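Side-chain contact in peptidyl tryptophan dihydroxylase (Pseudomonas putida, PDB 7CTQ), which dihydroxylates a peptidyl tryptophan as an FAD-dependent monooxygenase, a step essential for biogenesis of the tryptophylquinone cofactor of quinohemoprotein amine dehydrogenase: residues G274-Q277 with S278-A282. Sequence-based numbering, arbitrary orientation. Where two conformers were deposited one is given.
Sequences GIFQ and SLSSA. With FAD (flavin-adenine dinucleotide), chain C.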
loop_
_atom_site.group_PDB
_atom_site.type_symbol
_atom_site.label_atom_id
_atom_site.label_comp_id
_atom_site.label_asym_id
_atom_site.label_seq_id
_atom_site.Cartn_x
_atom_site.Cartn_y
_atom_site.Cartn_z
ATOM N N GLY A 274 -4.584 2.024 -3.664
ATOM C CA GLY A 274 -4.175 1.494 -2.372
ATOM C C GLY A 274 -3.756 0.037 -2.425
ATOM O O GLY A 274 -2.774 -0.362 -1.789
ATOM N N ILE A 275 -4.488 -0.780 -3.189
ATOM C CA ILE A 275 -4.162 -2.202 -3.253
ATOM C C ILE A 275 -2.757 -2.398 -3.814
ATOM O O ILE A 275 -1.983 -3.233 -3.322
ATOM C CB ILE A 275 -5.222 -2.962 -4.073
ATOM C CG1 ILE A 275 -6.519 -3.096 -3.260
ATOM C CG2 ILE A 275 -4.713 -4.327 -4.437
ATOM C CD1 ILE A 275 -7.750 -3.434 -4.094
ATOM N N PHE A 276 -2.401 -1.617 -4.834
ATOM C CA PHE A 276 -1.055 -1.692 -5.395
ATOM C C PHE A 276 -0.013 -1.285 -4.362
ATOM O O PHE A 276 1.045 -1.920 -4.247
ATOM C CB PHE A 276 -0.961 -0.797 -6.631
ATOM C CG PHE A 276 0.421 -0.718 -7.222
ATOM C CD1 PHE A 276 0.802 -1.579 -8.239
ATOM C CD2 PHE A 276 1.342 0.224 -6.767
ATOM C CE1 PHE A 276 2.081 -1.509 -8.790
ATOM C CE2 PHE A 276 2.616 0.302 -7.312
ATOM C CZ PHE A 276 2.987 -0.566 -8.323
ATOM N N GLN A 277 -0.286 -0.209 -3.627
ATOM C CA GLN A 277 0.642 0.273 -2.613
ATOM C C GLN A 277 0.804 -0.739 -1.486
ATOM O O GLN A 277 1.902 -0.894 -0.933
ATOM C CB GLN A 277 0.153 1.616 -2.100
ATOM C CG GLN A 277 0.098 2.639 -3.215
ATOM C CD GLN A 277 -0.592 3.904 -2.809
ATOM O OE1 GLN A 277 -1.213 3.961 -1.755
ATOM N NE2 GLN A 277 -0.494 4.931 -3.642
ATOM N N SER A 278 -0.272 -1.457 -1.145
ATOM C CA SER A 278 -0.166 -2.508 -0.139
ATOM C C SER A 278 0.634 -3.690 -0.663
ATOM O O SER A 278 1.402 -4.307 0.085
ATOM C CB SER A 278 -1.562 -2.945 0.302
ATOM O OG SER A 278 -2.467 -1.857 0.200
ATOM N N LEU A 279 0.476 -4.016 -1.951
ATOM C CA LEU A 279 1.287 -5.072 -2.554
ATOM C C LEU A 279 2.768 -4.697 -2.558
ATOM O O LEU A 279 3.637 -5.552 -2.314
ATOM C CB LEU A 279 0.793 -5.363 -3.978
ATOM C CG LEU A 279 -0.590 -6.016 -4.137
ATOM C CD1 LEU A 279 -0.963 -6.146 -5.613
ATOM C CD2 LEU A 279 -0.645 -7.387 -3.441
ATOM N N SER A 280 3.075 -3.422 -2.818
ATOM C CA SER A 280 4.465 -2.960 -2.788
ATOM C C SER A 280 5.106 -3.202 -1.430
ATOM O O SER A 280 6.305 -3.505 -1.341
ATOM C CB SER A 280 4.532 -1.470 -3.125
ATOM O OG SER A 280 4.040 -1.245 -4.433
ATOM N N SER A 281 4.327 -3.048 -0.356
ATOM C CA SER A 281 4.881 -3.213 0.979
ATOM C C SER A 281 5.183 -4.674 1.274
ATOM O O SER A 281 6.051 -4.965 2.100
ATOM C CB SER A 281 3.914 -2.644 2.016
ATOM O OG SER A 281 2.777 -3.481 2.157
ATOM N N ALA A 282 4.499 -5.601 0.595
ATOM C CA ALA A 282 4.711 -7.028 0.803
ATOM C C ALA A 282 5.685 -7.637 -0.192
ATOM O O ALA A 282 6.098 -8.788 -0.006
ATOM C CB ALA A 282 3.373 -7.780 0.724
HETATM P PA FAD C . -6.948 -5.817 3.970
HETATM O O1A FAD C . -7.267 -5.813 2.527
HETATM O O2A FAD C . -7.834 -4.887 4.786
HETATM O O5B FAD C . -6.929 -7.294 4.479
HETATM C C5B FAD C . -7.045 -7.609 5.880
HETATM C C4B FAD C . -7.738 -8.944 5.962
HETATM O O4B FAD C . -7.678 -9.425 7.325
HETATM C C3B FAD C . -9.218 -8.952 5.564
HETATM O O3B FAD C . -9.526 -10.143 4.844
HETATM C C2B FAD C . -9.939 -8.868 6.915
HETATM O O2B FAD C . -11.221 -9.494 6.911
HETATM C C1B FAD C . -8.985 -9.675 7.795
HETATM N N9A FAD C . -9.030 -9.414 9.227
HETATM C C8A FAD C . -9.195 -8.227 9.883
HETATM N N7A FAD C . -9.178 -8.317 11.190
HETATM C C5A FAD C . -9.023 -9.674 11.409
HETATM C C6A FAD C . -8.951 -10.447 12.585
HETATM N N6A FAD C . -9.027 -9.940 13.815
HETATM N N1A FAD C . -8.785 -11.790 12.458
HETATM C C2A FAD C . -8.707 -12.310 11.230
HETATM N N3A FAD C . -8.766 -11.674 10.054
HETATM C C4A FAD C . -8.922 -10.356 10.210
HETATM N N1 FAD C . -7.463 0.700 -2.550
HETATM C C2 FAD C . -7.622 0.675 -3.907
HETATM O O2 FAD C . -6.851 0.051 -4.639
HETATM N N3 FAD C . -8.675 1.352 -4.487
HETATM C C4 FAD C . -9.634 2.085 -3.819
HETATM O O4 FAD C . -10.537 2.637 -4.444
HETATM C C4X FAD C . -9.459 2.111 -2.380
HETATM N N5 FAD C . -10.320 2.790 -1.669
HETATM C C5X FAD C . -10.153 2.816 -0.294
HETATM C C6 FAD C . -11.059 3.543 0.480
HETATM C C7 FAD C . -10.925 3.613 1.863
HETATM C C7M FAD C . -11.923 4.404 2.668
HETATM C C8 FAD C . -9.861 2.946 2.490
HETATM C C8M FAD C . -9.692 2.994 3.986
HETATM C C9 FAD C . -8.959 2.217 1.723
HETATM C C9A FAD C . -9.093 2.153 0.341
HETATM N N10 FAD C . -8.197 1.417 -0.461
HETATM C C10 FAD C . -8.341 1.388 -1.834
HETATM C "C1'" FAD C . -7.046 0.743 0.145
HETATM C "C2'" FAD C . -7.183 -0.767 0.240
HETATM O "O2'" FAD C . -8.421 -1.142 0.843
HETATM C "C3'" FAD C . -6.020 -1.296 1.077
HETATM O "O3'" FAD C . -4.828 -0.687 0.593
HETATM C "C4'" FAD C . -5.821 -2.808 1.057
HETATM O "O4'" FAD C . -7.070 -3.499 1.147
HETATM C "C5'" FAD C . -4.901 -3.243 2.173
HETATM O "O5'" FAD C . -4.588 -4.631 1.993
HETATM P P FAD C . -4.232 -5.538 3.209
HETATM O O1P FAD C . -2.988 -4.928 3.872
HETATM O O2P FAD C . -4.139 -6.965 2.794
HETATM O O3P FAD C . -5.457 -5.321 4.196
#
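Phe276 and Ser280 meet one turn apart on helix 274-282, which presents its N-terminal turn to the flavin in an FAD-binding domain consistent with a Rossmann-type fold, and they illustrate how a helical serine returns to the backbone. With its OG anti to the carbonyl carbon (chi1 -62°), Ser280 reaches back to Phe276 O at 3.1 Å from OG, approaching from above the carbonyl plane. Ser280 N donates to that same Phe276 O at 2.9 Å, so two donors from one residue grip one acceptor. Phe276 has CG anti to its own N (chi1 175°), which brings the ring beside the serine; CE2 lies 3.6 Å from Ser280 OG, an oblique approach. Arg49 adds a cation-pi contact to this ring, while Leu313 and Phe317 of helix 299-327 pack on Ser280. Replacing Ser280 by alanine is likely to leave Phe276 O with just the backbone N-H of the two donors described, and CE2 without its hydroxyl neighbour.

Ser278 seems to repeat the pattern on Gly274 O, although its side chain was modelled in two conformers and the very short OG bond is doubtful; one conformer also places OG 2.7 Å from FAD O3', a link as uncertain as the first. Gly274 itself suits the tight fit, since a CB there would collide with FAD C1'. Next to it, Ile275 N donates to FAD O2 at 2.9 Å, almost straight at 172°, an arrangement in which the helix N-terminus would probably stabilise negative charge on the flavin pyrimidine. Along another side of the helix, Ile275 CG2 rests 4.3 Å from Leu279 CD1.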